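Local coordinates for protein xyloglucanase (Paenibacillus pabuli, PDB 2JEP) that hydrolyses xyloglucan of the plant cell wall, probably cutting its glucan backbone with the TIM-barrel fold of glycoside hydrolase family 5, at residues E73-V78 / D117-E122; A81-I86 / F371-R376; I88-L93 / N110-V115; N61-A64 / P68-T71. All blocks are in the same frame, centred on the assembly; numbering follows the deposited sequence. Where two conformers were deposited one is given.

Contact 1. Residues E73-V78 / D117-E122; sequences ELIKKV and DYAYNE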
loop_
_atom_site.group_PDB
_atom_site.type_symbol
_atom_site.label_atom_id
_atom_site.label_comp_id
_atom_site.label_asym_id
_atom_site.label_seq_id
_atom_site.Cartn_x
_atom_site.Cartn_y
_atom_site.Cartn_z
ATOM N N GLU A 73 -0.831 20.775 5.939
ATOM C CA GLU A 73 0.549 21.046 6.319
ATOM C C GLU A 73 1.377 19.764 6.429
ATOM O O GLU A 73 2.563 19.773 6.130
ATOM C CB GLU A 73 0.616 21.821 7.634
ATOM C CG GLU A 73 0.149 23.291 7.516
ATOM C CD GLU A 73 -1.348 23.505 7.540
ATOM O OE1 GLU A 73 -2.137 22.559 7.657
ATOM O OE2 GLU A 73 -1.729 24.692 7.443
ATOM N N LEU A 74 0.778 18.678 6.892
ATOM C CA LEU A 74 1.511 17.411 6.981
ATOM C C LEU A 74 1.944 16.955 5.597
ATOM O O LEU A 74 3.090 16.561 5.376
ATOM C CB LEU A 74 0.673 16.332 7.681
ATOM C CG LEU A 74 1.318 14.954 7.774
ATOM C CD1 LEU A 74 2.685 14.974 8.498
ATOM C CD2 LEU A 74 0.351 13.955 8.419
ATOM N N ILE A 75 1.019 17.007 4.653
ATOM C CA ILE A 75 1.322 16.554 3.305
ATOM C C ILE A 75 2.374 17.454 2.650
ATOM O O ILE A 75 3.278 16.965 1.963
ATOM C CB ILE A 75 0.041 16.480 2.458
ATOM C CG1 ILE A 75 -1.006 15.532 3.096
ATOM C CG2 ILE A 75 0.364 16.030 1.036
ATOM C CD1 ILE A 75 -0.462 14.139 3.533
ATOM N N LYS A 76 2.321 18.755 2.935
ATOM C CA LYS A 76 3.342 19.661 2.431
ATOM C C LYS A 76 4.712 19.333 3.003
ATOM O O LYS A 76 5.722 19.436 2.289
ATOM C CB LYS A 76 2.956 21.114 2.693
ATOM C CG LYS A 76 1.833 21.591 1.806
ATOM C CD LYS A 76 1.497 23.053 2.071
ATOM C CE LYS A 76 0.451 23.580 1.088
ATOM N NZ LYS A 76 -0.273 24.782 1.603
ATOM N N LYS A 77 4.762 18.939 4.266
ATOM C CA LYS A 77 6.030 18.568 4.907
ATOM C C LYS A 77 6.619 17.307 4.282
ATOM O O LYS A 77 7.832 17.221 4.025
ATOM C CB LYS A 77 5.798 18.382 6.406
ATOM C CG LYS A 77 7.034 18.243 7.254
ATOM C CD LYS A 77 7.752 19.576 7.418
ATOM C CE LYS A 77 9.054 19.388 8.178
ATOM N NZ LYS A 77 9.783 20.676 8.331
ATOM N N VAL A 78 5.756 16.329 4.013
ATOM C CA VAL A 78 6.194 15.085 3.379
ATOM C C VAL A 78 6.729 15.391 1.962
ATOM O O VAL A 78 7.789 14.869 1.546
ATOM C CB VAL A 78 5.038 14.060 3.381
ATOM C CG1 VAL A 78 5.367 12.861 2.528
ATOM C CG2 VAL A 78 4.718 13.630 4.807
ATOM N N ASP A 117 -7.246 15.624 -1.881
ATOM C CA ASP A 117 -6.893 16.913 -2.444
ATOM C C ASP A 117 -5.660 17.545 -1.793
ATOM O O ASP A 117 -4.900 18.255 -2.453
ATOM C CB ASP A 117 -8.071 17.877 -2.340
ATOM C CG ASP A 117 -9.186 17.585 -3.313
ATOM O OD1 ASP A 117 -8.956 16.822 -4.275
ATOM O OD2 ASP A 117 -10.269 18.216 -3.120
ATOM N N TYR A 118 -5.429 17.301 -0.500
ATOM C CA TYR A 118 -4.220 17.835 0.129
ATOM C C TYR A 118 -2.975 17.412 -0.627
ATOM O O TYR A 118 -2.036 18.168 -0.728
ATOM C CB TYR A 118 -4.056 17.371 1.580
ATOM C CG TYR A 118 -5.135 17.766 2.570
ATOM C CD1 TYR A 118 -6.037 18.764 2.305
ATOM C CD2 TYR A 118 -5.247 17.104 3.785
ATOM C CE1 TYR A 118 -7.039 19.090 3.229
ATOM C CE2 TYR A 118 -6.210 17.442 4.699
ATOM C CZ TYR A 118 -7.121 18.419 4.414
ATOM O OH TYR A 118 -8.093 18.707 5.346
ATOM N N ALA A 119 -2.965 16.174 -1.111
ATOM C CA ALA A 119 -1.829 15.626 -1.880
ATOM C C ALA A 119 -1.947 15.940 -3.365
ATOM O O ALA A 119 -0.983 16.394 -4.001
ATOM C CB ALA A 119 -1.716 14.108 -1.673
ATOM N N TYR A 120 -3.135 15.730 -3.928
ATOM C CA TYR A 120 -3.326 15.934 -5.365
ATOM C C TYR A 120 -3.082 17.390 -5.770
ATOM O O TYR A 120 -2.481 17.659 -6.819
ATOM C CB TYR A 120 -4.727 15.476 -5.743
ATOM C CG TYR A 120 -5.106 15.560 -7.200
ATOM C CD1 TYR A 120 -4.832 14.528 -8.063
ATOM C CD2 TYR A 120 -5.773 16.673 -7.699
ATOM C CE1 TYR A 120 -5.219 14.594 -9.396
ATOM C CE2 TYR A 120 -6.136 16.761 -9.025
ATOM C CZ TYR A 120 -5.882 15.713 -9.866
ATOM O OH TYR A 120 -6.259 15.739 -11.201
ATOM N N ASN A 121 -3.541 18.328 -4.946
ATOM C CA ASN A 121 -3.361 19.741 -5.266
ATOM C C ASN A 121 -1.930 20.217 -5.127
ATOM O O ASN A 121 -1.599 21.326 -5.618
ATOM C CB ASN A 121 -4.279 20.609 -4.421
ATOM C CG ASN A 121 -5.723 20.491 -4.817
ATOM O OD1 ASN A 121 -6.038 20.015 -5.906
ATOM N ND2 ASN A 121 -6.619 20.935 -3.925
ATOM N N GLU A 122 -1.085 19.400 -4.486
ATOM C CA GLU A 122 0.346 19.653 -4.388
ATOM C C GLU A 122 1.150 18.949 -5.476
ATOM O O GLU A 122 2.372 18.952 -5.449
ATOM C CB GLU A 122 0.864 19.241 -3.012
ATOM C CG GLU A 122 0.409 20.125 -1.890
ATOM C CD GLU A 122 1.001 21.522 -1.976
ATOM O OE1 GLU A 122 2.191 21.614 -2.325
ATOM O OE2 GLU A 122 0.283 22.515 -1.703
#
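I75 reaches helix 106-120 by splitting its two branches: CG1 lies anti to the carbonyl carbon (chi1 -58°), which puts CG2 anti to the backbone N. CG1 meets the CB of Y118 at 3.9 Å, the two side chains crossing at about a right angle. CG2 rests on the backbone between Y118 and A119, 3.7 Å from the carbonyl O of Y118, and also touches the A119 methyl, its CB 3.9 Å away. The tyrosine ring leads off from this spot, and its OH bonds to R111.

Further along the same segment, E122 is bent at chi2 (-67°) and crosses the extended chain of K76. OE2 comes to 3.0 Å from K76 CE, while K76 NZ is 4.0 Å from the same oxygen, an attraction of charges short of a salt bridge. The salt bridge of this carboxylate goes instead to K79, through OE1. With E122 replaced by an alanine, K79 would probably lose its mate and K76 the negative charge close to it.

Helices 72-80 and 106-120 thus pack side by side outside the barrel, with V78 and A119 both resting on I86 of strand 85-88.

Contact 2. Residues A81-I86 / F371-R376; sequences AGFKSI and FALFNR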
loop_
_atom_site.group_PDB
_atom_site.type_symbol
_atom_site.label_atom_id
_atom_site.label_comp_id
_atom_site.label_asym_id
_atom_site.label_seq_id
_atom_site.Cartn_x
_atom_site.Cartn_y
_atom_site.Cartn_z
ATOM N N ALA A 81 10.144 16.883 2.042
ATOM C CA ALA A 81 11.174 15.866 2.320
ATOM C C ALA A 81 11.567 15.076 1.076
ATOM O O ALA A 81 12.531 14.334 1.161
ATOM C CB ALA A 81 10.715 14.896 3.418
ATOM N N GLY A 82 10.847 15.233 -0.041
ATOM C CA GLY A 82 11.227 14.672 -1.305
ATOM C C GLY A 82 10.356 13.552 -1.832
ATOM O O GLY A 82 10.564 13.081 -2.947
ATOM N N PHE A 83 9.379 13.120 -1.045
ATOM C CA PHE A 83 8.476 12.066 -1.499
ATOM C C PHE A 83 7.574 12.628 -2.605
ATOM O O PHE A 83 7.083 13.762 -2.503
ATOM C CB PHE A 83 7.648 11.558 -0.318
ATOM C CG PHE A 83 8.459 10.879 0.744
ATOM C CD1 PHE A 83 8.800 9.534 0.625
ATOM C CD2 PHE A 83 8.865 11.554 1.864
ATOM C CE1 PHE A 83 9.518 8.888 1.600
ATOM C CE2 PHE A 83 9.604 10.919 2.868
ATOM C CZ PHE A 83 9.925 9.572 2.728
ATOM N N LYS A 84 7.319 11.818 -3.633
ATOM C CA LYS A 84 6.543 12.238 -4.790
ATOM C C LYS A 84 5.174 11.556 -4.897
ATOM O O LYS A 84 4.357 11.950 -5.735
ATOM C CB LYS A 84 7.347 12.008 -6.066
ATOM C CG LYS A 84 8.457 13.055 -6.267
ATOM C CD LYS A 84 9.245 12.761 -7.538
ATOM C CE LYS A 84 10.131 13.958 -7.896
ATOM N NZ LYS A 84 11.290 14.054 -6.972
ATOM N N SER A 85 4.913 10.567 -4.040
ATOM C CA SER A 85 3.654 9.845 -4.026
ATOM C C SER A 85 3.210 9.664 -2.577
ATOM O O SER A 85 4.026 9.433 -1.693
ATOM C CB SER A 85 3.803 8.462 -4.641
ATOM O OG SER A 85 4.233 8.536 -5.974
ATOM N N ILE A 86 1.904 9.750 -2.358
ATOM C CA ILE A 86 1.290 9.511 -1.062
ATOM C C ILE A 86 0.282 8.376 -1.206
ATOM O O ILE A 86 -0.622 8.476 -2.037
ATOM C CB ILE A 86 0.521 10.764 -0.553
ATOM C CG1 ILE A 86 1.399 12.015 -0.624
ATOM C CG2 ILE A 86 -0.043 10.482 0.852
ATOM C CD1 ILE A 86 2.531 11.998 0.361
ATOM N N PHE A 371 6.927 3.557 13.526
ATOM C CA PHE A 371 7.416 3.682 12.154
ATOM C C PHE A 371 7.561 5.143 11.679
ATOM O O PHE A 371 7.985 5.380 10.556
ATOM C CB PHE A 371 6.459 3.015 11.164
ATOM C CG PHE A 371 6.465 1.518 11.140
ATOM C CD1 PHE A 371 7.363 0.836 10.335
ATOM C CD2 PHE A 371 5.480 0.803 11.785
ATOM C CE1 PHE A 371 7.293 -0.541 10.216
ATOM C CE2 PHE A 371 5.401 -0.584 11.664
ATOM C CZ PHE A 371 6.312 -1.243 10.867
ATOM N N ALA A 372 7.165 6.119 12.480
ATOM C CA ALA A 372 7.081 7.470 11.978
ATOM C C ALA A 372 8.430 8.093 11.619
ATOM O O ALA A 372 9.431 7.890 12.314
ATOM C CB ALA A 372 6.406 8.326 13.023
ATOM N N LEU A 373 8.412 8.918 10.563
ATOM C CA LEU A 373 9.525 9.768 10.212
ATOM C C LEU A 373 9.267 11.241 10.514
ATOM O O LEU A 373 10.198 12.058 10.422
ATOM C CB LEU A 373 9.884 9.651 8.726
ATOM C CG LEU A 373 9.997 8.235 8.164
ATOM C CD1 LEU A 373 10.297 8.292 6.655
ATOM C CD2 LEU A 373 11.031 7.388 8.933
ATOM N N PHE A 374 8.012 11.566 10.825
ATOM C CA PHE A 374 7.554 12.923 11.155
ATOM C C PHE A 374 6.727 12.872 12.429
ATOM O O PHE A 374 6.080 11.867 12.706
ATOM C CB PHE A 374 6.663 13.473 10.036
ATOM C CG PHE A 374 7.325 13.489 8.694
ATOM C CD1 PHE A 374 8.047 14.603 8.257
ATOM C CD2 PHE A 374 7.198 12.414 7.835
ATOM C CE1 PHE A 374 8.652 14.613 7.018
ATOM C CE2 PHE A 374 7.807 12.418 6.589
ATOM C CZ PHE A 374 8.535 13.507 6.183
ATOM N N ASN A 375 6.759 13.963 13.196
ATOM C CA ASN A 375 5.832 14.134 14.306
ATOM C C ASN A 375 4.652 14.934 13.761
ATOM O O ASN A 375 4.785 16.084 13.345
ATOM C CB ASN A 375 6.462 14.778 15.546
ATOM C CG ASN A 375 5.460 14.923 16.686
ATOM O OD1 ASN A 375 4.389 15.486 16.491
ATOM N ND2 ASN A 375 5.789 14.405 17.866
ATOM N N ARG A 376 3.512 14.248 13.703
ATOM C CA ARG A 376 2.316 14.828 13.124
ATOM C C ARG A 376 1.686 15.890 14.014
ATOM O O ARG A 376 0.932 16.693 13.553
ATOM C CB ARG A 376 1.324 13.733 12.785
ATOM C CG ARG A 376 1.878 12.780 11.757
ATOM C CD ARG A 376 0.903 11.736 11.246
ATOM N NE ARG A 376 1.613 10.748 10.426
ATOM C CZ ARG A 376 1.047 9.666 9.898
ATOM N NH1 ARG A 376 -0.256 9.490 9.952
ATOM N NH2 ARG A 376 1.781 8.758 9.294
#
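A81 and F374 meet methyl to ring: the CB of A81 sits in the plane of the phenyl group, off its edge, 3.8 Å from CZ. The methyl therefore abuts the ring's rim and covers neither face.

Ring meets ring a little further along. F83 brings CE2 to 4.3 Å from that same CZ of F374, again near the plane of the F374 ring, whereas F374 approaches F83 obliquely. The F374 rim is thus shared by two residues from one short connection. With CG anti to the carbonyl carbon (chi1 -57°), F374 holds its ring out from strand 374-375 toward them.

That connection is an alpha-to-beta turn of the TIM barrel, leading from helix 72-80 into strand 85-88. The helix ends in a Schellman motif at G82, whose positive phi (111°) would drive a CB against the preceding carbonyl O, a clash no larger residue would easily accept. The sharp turn places A81 and F83 on the same side, facing the segment that follows the last barrel strand, 357-362.

Ring meets aliphatic chain at L373, whose CD1 lies 4.1 Å from F83 CZ, the two side chains crossing at about a right angle. W46 touches both phenylalanine rings, and helix 384-393 closes over the cluster through M391, I386 and I387.

Polar bonds hold the backbone of 371-376: D362 OD2 accepts from L373 N, and N366 ND2 donates to the carbonyl O of F374.

Contact 3. Residues I88-L93 / N110-V115; sequences IPVSYL and NRIQQV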
loop_
_atom_site.group_PDB
_atom_site.type_symbol
_atom_site.label_atom_id
_atom_site.label_comp_id
_atom_site.label_asym_id
_atom_site.label_seq_id
_atom_site.Cartn_x
_atom_site.Cartn_y
_atom_site.Cartn_z
ATOM N N ILE A 88 -2.760 6.497 0.652
ATOM C CA ILE A 88 -3.759 6.835 1.648
ATOM C C ILE A 88 -4.609 5.594 1.915
ATOM O O ILE A 88 -5.575 5.310 1.204
ATOM C CB ILE A 88 -4.658 8.019 1.224
ATOM C CG1 ILE A 88 -3.814 9.257 0.860
ATOM C CG2 ILE A 88 -5.695 8.327 2.300
ATOM C CD1 ILE A 88 -4.635 10.423 0.339
ATOM N N PRO A 89 -4.257 4.846 2.972
ATOM C CA PRO A 89 -5.144 3.770 3.426
ATOM C C PRO A 89 -6.532 4.339 3.790
ATOM O O PRO A 89 -6.592 5.354 4.475
ATOM C CB PRO A 89 -4.421 3.250 4.663
ATOM C CG PRO A 89 -2.979 3.550 4.420
ATOM C CD PRO A 89 -3.015 4.895 3.765
ATOM N N VAL A 90 -7.603 3.685 3.340
ATOM C CA VAL A 90 -8.963 4.109 3.651
ATOM C C VAL A 90 -9.795 2.891 4.009
ATOM O O VAL A 90 -9.838 1.918 3.250
ATOM C CB VAL A 90 -9.641 4.836 2.471
ATOM C CG1 VAL A 90 -11.029 5.355 2.896
ATOM C CG2 VAL A 90 -8.793 5.991 1.962
ATOM N N SER A 91 -10.452 2.941 5.168
ATOM C CA SER A 91 -11.441 1.922 5.527
ATOM C C SER A 91 -12.842 2.466 5.368
ATOM O O SER A 91 -13.061 3.670 5.442
ATOM C CB SER A 91 -11.237 1.474 6.984
ATOM O OG SER A 91 -10.031 0.757 7.113
ATOM N N TYR A 92 -13.794 1.559 5.156
ATOM C CA TYR A 92 -15.188 1.959 4.926
ATOM C C TYR A 92 -16.087 1.347 5.988
ATOM O O TYR A 92 -16.755 2.082 6.725
ATOM C CB TYR A 92 -15.576 1.603 3.481
ATOM C CG TYR A 92 -14.905 2.523 2.486
ATOM C CD1 TYR A 92 -15.483 3.720 2.113
ATOM C CD2 TYR A 92 -13.640 2.231 1.967
ATOM C CE1 TYR A 92 -14.866 4.592 1.243
ATOM C CE2 TYR A 92 -12.998 3.106 1.106
ATOM C CZ TYR A 92 -13.620 4.286 0.730
ATOM O OH TYR A 92 -13.022 5.181 -0.148
ATOM N N LEU A 93 -16.093 0.020 6.073
ATOM C CA LEU A 93 -16.670 -0.708 7.205
ATOM C C LEU A 93 -18.137 -0.261 7.431
ATOM O O LEU A 93 -18.933 -0.279 6.482
ATOM C CB LEU A 93 -15.769 -0.593 8.438
ATOM C CG LEU A 93 -14.341 -1.124 8.278
ATOM C CD1 LEU A 93 -13.460 -0.706 9.455
ATOM C CD2 LEU A 93 -14.353 -2.615 8.129
ATOM N N ASN A 110 -16.749 12.709 1.426
ATOM C CA ASN A 110 -16.281 14.097 1.338
ATOM C C ASN A 110 -14.980 14.317 2.084
ATOM O O ASN A 110 -14.126 15.082 1.644
ATOM C CB ASN A 110 -17.349 15.066 1.848
ATOM C CG ASN A 110 -18.491 15.208 0.888
ATOM O OD1 ASN A 110 -18.305 15.055 -0.320
ATOM N ND2 ASN A 110 -19.671 15.543 1.413
ATOM N N ARG A 111 -14.825 13.625 3.208
ATOM C CA ARG A 111 -13.569 13.730 3.957
ATOM C C ARG A 111 -12.406 13.081 3.207
ATOM O O ARG A 111 -11.297 13.630 3.145
ATOM C CB ARG A 111 -13.697 13.125 5.352
ATOM C CG ARG A 111 -12.425 13.175 6.182
ATOM C CD ARG A 111 -11.947 14.623 6.409
ATOM N NE ARG A 111 -10.651 14.596 7.089
ATOM C CZ ARG A 111 -9.729 15.545 6.987
ATOM N NH1 ARG A 111 -9.950 16.652 6.294
ATOM N NH2 ARG A 111 -8.541 15.366 7.551
ATOM N N ILE A 112 -12.648 11.891 2.666
ATOM C CA ILE A 112 -11.604 11.220 1.890
ATOM C C ILE A 112 -11.180 12.132 0.739
ATOM O O ILE A 112 -9.968 12.283 0.461
ATOM C CB ILE A 112 -12.109 9.863 1.344
ATOM C CG1 ILE A 112 -12.455 8.917 2.502
ATOM C CG2 ILE A 112 -11.091 9.258 0.355
ATOM C CD1 ILE A 112 -13.439 7.786 2.116
ATOM N N GLN A 113 -12.149 12.754 0.071
ATOM C CA GLN A 113 -11.813 13.633 -1.037
ATOM C C GLN A 113 -10.977 14.828 -0.576
ATOM O O GLN A 113 -10.041 15.232 -1.258
ATOM C CB GLN A 113 -13.067 14.088 -1.782
ATOM C CG GLN A 113 -12.775 15.162 -2.784
ATOM C CD GLN A 113 -13.977 15.568 -3.540
ATOM O OE1 GLN A 113 -14.959 16.025 -2.954
ATOM N NE2 GLN A 113 -13.907 15.436 -4.847
ATOM N N GLN A 114 -11.293 15.390 0.585
ATOM C CA GLN A 114 -10.503 16.503 1.081
ATOM C C GLN A 114 -9.037 16.074 1.305
ATOM O O GLN A 114 -8.109 16.789 0.941
ATOM C CB GLN A 114 -11.134 17.057 2.360
ATOM C CG GLN A 114 -10.589 18.382 2.801
ATOM C CD GLN A 114 -11.122 19.573 2.016
ATOM O OE1 GLN A 114 -10.853 20.723 2.363
ATOM N NE2 GLN A 114 -11.858 19.308 0.947
ATOM N N VAL A 115 -8.834 14.912 1.904
ATOM C CA VAL A 115 -7.493 14.447 2.185
ATOM C C VAL A 115 -6.745 14.126 0.880
ATOM O O VAL A 115 -5.554 14.471 0.728
ATOM C CB VAL A 115 -7.539 13.259 3.157
ATOM C CG1 VAL A 115 -6.138 12.652 3.391
ATOM C CG2 VAL A 115 -8.143 13.710 4.507
#
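I112 points the end of its chain into the angle between V90 and Y92, and its CD1 methyl makes the close contacts with both. CG1 stands anti to the carbonyl carbon (chi1 -63°), and the nearly extended step beyond it carries CD1 out from the helix to 3.5 Å from V90 CG1. The same methyl comes up to one side of the tyrosine, 3.6 Å from Y92 CE1 and 3.5 Å from Y92 OH. Its line of approach is oblique to the ring. Because V90 and Y92 alternate with S91 along an extended chain, one isoleucine end can be held by both.

A turn further along the helix, V115 uses one methyl on each of two neighbours. Its CG1, anti to the backbone N (chi1 175°), faces I88 and lies 4.1 Å from the CD1 of that residue, which stretches out to meet it. Its CG2 lies on one flat face of the R111 guanidinium, 3.4 Å from the plane and over the centre.

All five touching residues are buried, and the contact is almost wholly hydrocarbon, with Y92 OH the polar atom against it. It packs the loop of a beta-alpha unit of the TIM barrel, running on from strand 85-88, against its own helix 106-120. Nearby, V115 also reaches L48 of strand 45-48, while Y92 rests on I164 of helix 150-167.

Contact 4. Residues N61-A64 / P68-T71; sequences NETA and PTVT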
loop_
_atom_site.group_PDB
_atom_site.type_symbol
_atom_site.label_atom_id
_atom_site.label_comp_id
_atom_site.label_asym_id
_atom_site.label_seq_id
_atom_site.Cartn_x
_atom_site.Cartn_y
_atom_site.Cartn_z
ATOM N N ASN A 61 -12.433 6.241 11.645
ATOM C CA ASN A 61 -12.235 7.543 12.273
ATOM C C ASN A 61 -10.744 7.783 12.259
ATOM O O ASN A 61 -9.981 6.991 12.814
ATOM C CB ASN A 61 -12.824 7.507 13.688
ATOM C CG ASN A 61 -12.615 8.786 14.469
ATOM O OD1 ASN A 61 -11.575 9.435 14.356
ATOM N ND2 ASN A 61 -13.599 9.153 15.274
ATOM N N GLU A 62 -10.336 8.838 11.561
ATOM C CA GLU A 62 -8.925 9.043 11.309
ATOM C C GLU A 62 -8.095 9.366 12.545
ATOM O O GLU A 62 -6.862 9.329 12.467
ATOM C CB GLU A 62 -8.693 10.108 10.236
ATOM C CG GLU A 62 -8.908 11.523 10.685
ATOM C CD GLU A 62 -9.045 12.466 9.548
ATOM O OE1 GLU A 62 -10.171 12.551 8.975
ATOM O OE2 GLU A 62 -8.032 13.104 9.197
ATOM N N THR A 63 -8.748 9.642 13.676
ATOM C CA THR A 63 -8.052 9.859 14.928
ATOM C C THR A 63 -8.077 8.671 15.874
ATOM O O THR A 63 -7.544 8.758 16.973
ATOM C CB THR A 63 -8.633 11.057 15.675
ATOM O OG1 THR A 63 -9.990 10.782 16.068
ATOM C CG2 THR A 63 -8.528 12.329 14.832
ATOM N N ALA A 64 -8.677 7.567 15.441
ATOM C CA ALA A 64 -8.978 6.464 16.347
ATOM C C ALA A 64 -7.718 5.792 16.877
ATOM O O ALA A 64 -7.749 5.158 17.924
ATOM C CB ALA A 64 -9.884 5.439 15.650
ATOM N N PRO A 68 -3.437 12.889 14.985
ATOM C CA PRO A 68 -4.375 13.994 14.852
ATOM C C PRO A 68 -5.103 13.967 13.513
ATOM O O PRO A 68 -4.692 13.277 12.573
ATOM C CB PRO A 68 -3.484 15.231 14.983
ATOM C CG PRO A 68 -2.146 14.790 14.746
ATOM C CD PRO A 68 -2.042 13.327 14.865
ATOM N N THR A 69 -6.168 14.751 13.417
ATOM C CA THR A 69 -6.846 14.907 12.136
ATOM C C THR A 69 -5.836 15.393 11.106
ATOM O O THR A 69 -5.038 16.275 11.374
ATOM C CB THR A 69 -8.007 15.914 12.287
ATOM O OG1 THR A 69 -8.931 15.368 13.238
ATOM C CG2 THR A 69 -8.717 16.180 10.942
ATOM N N VAL A 70 -5.871 14.811 9.917
ATOM C CA VAL A 70 -4.917 15.166 8.882
ATOM C C VAL A 70 -5.149 16.605 8.449
ATOM O O VAL A 70 -6.305 17.061 8.319
ATOM C CB VAL A 70 -5.041 14.210 7.656
ATOM C CG1 VAL A 70 -4.024 14.569 6.572
ATOM C CG2 VAL A 70 -4.840 12.753 8.082
ATOM N N THR A 71 -4.057 17.331 8.226
ATOM C CA THR A 71 -4.100 18.704 7.709
ATOM C C THR A 71 -3.185 18.831 6.489
ATOM O O THR A 71 -2.273 18.037 6.301
ATOM C CB THR A 71 -3.655 19.697 8.784
ATOM O OG1 THR A 71 -2.319 19.357 9.159
ATOM C CG2 THR A 71 -4.545 19.609 10.017
#
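E62 accepts the backbone N-H of V70 on the anti side of its carboxylate, the less common choice, with the donor 24° out of the carboxylate plane. The bond is nevertheless short and nearly straight: V70 N to E62 OE2 is 2.8 Å, with 168° at the hydrogen.

The glutamate belongs to a type I beta turn, N61 to A64, that overlaps an Asx turn. N61 OD1 takes T63 N at 2.9 Å, in the carbonyl plane, and also T63 OG1 at 2.7 Å, from a donor tilted off that plane. Two bonds on one oxygen fix the asparagine and the threonine together, and the turn presents E62 and T63 to the chain that leads into helix 72-80.

E62 has its CG wedged between the backbone N and the carbonyl carbon (chi1 75°), and the extended chain beyond carries the carboxylate over to the other segment. There OE2 also nestles against V70 CG2, at 3.4 Å, and T69 CG2, at 3.6 Å. The second oxygen, OE1, forms a salt bridge with R111, whose guanidinium bonds in addition to V70 O; glutamate and arginine thus clasp both polar ends of that buried valine. Replacing E62 by an alanine would probably leave V70 N without its acceptor and R111 without its carboxylate.

Beside this, the T63 methyl lies across T69, its CG2 3.5 Å from T69 OG1.

How the contacts relate
Contacts 2 and 3 are buried and apolar, the first built of two phenylalanine rings with an alanine and a leucine, the second of branched aliphatic chains round a tyrosine; contacts 1 and 4 are only partly buried. Helix 72-80 and helix 106-120 recur: contact 1 joins them to each other, contact 2 begins where the first ends, and contact 3 uses the second. V78 ties contact 1 to contact 2 by packing on F83 and F374. R111 links contact 3 to contact 4 through E62 and V70, and to contact 1 through Y118. Charged groups enter the two outer contacts, through E62 and E122, while contacts 2 and 3, nearer the chain's centre, rest on hydrocarbon.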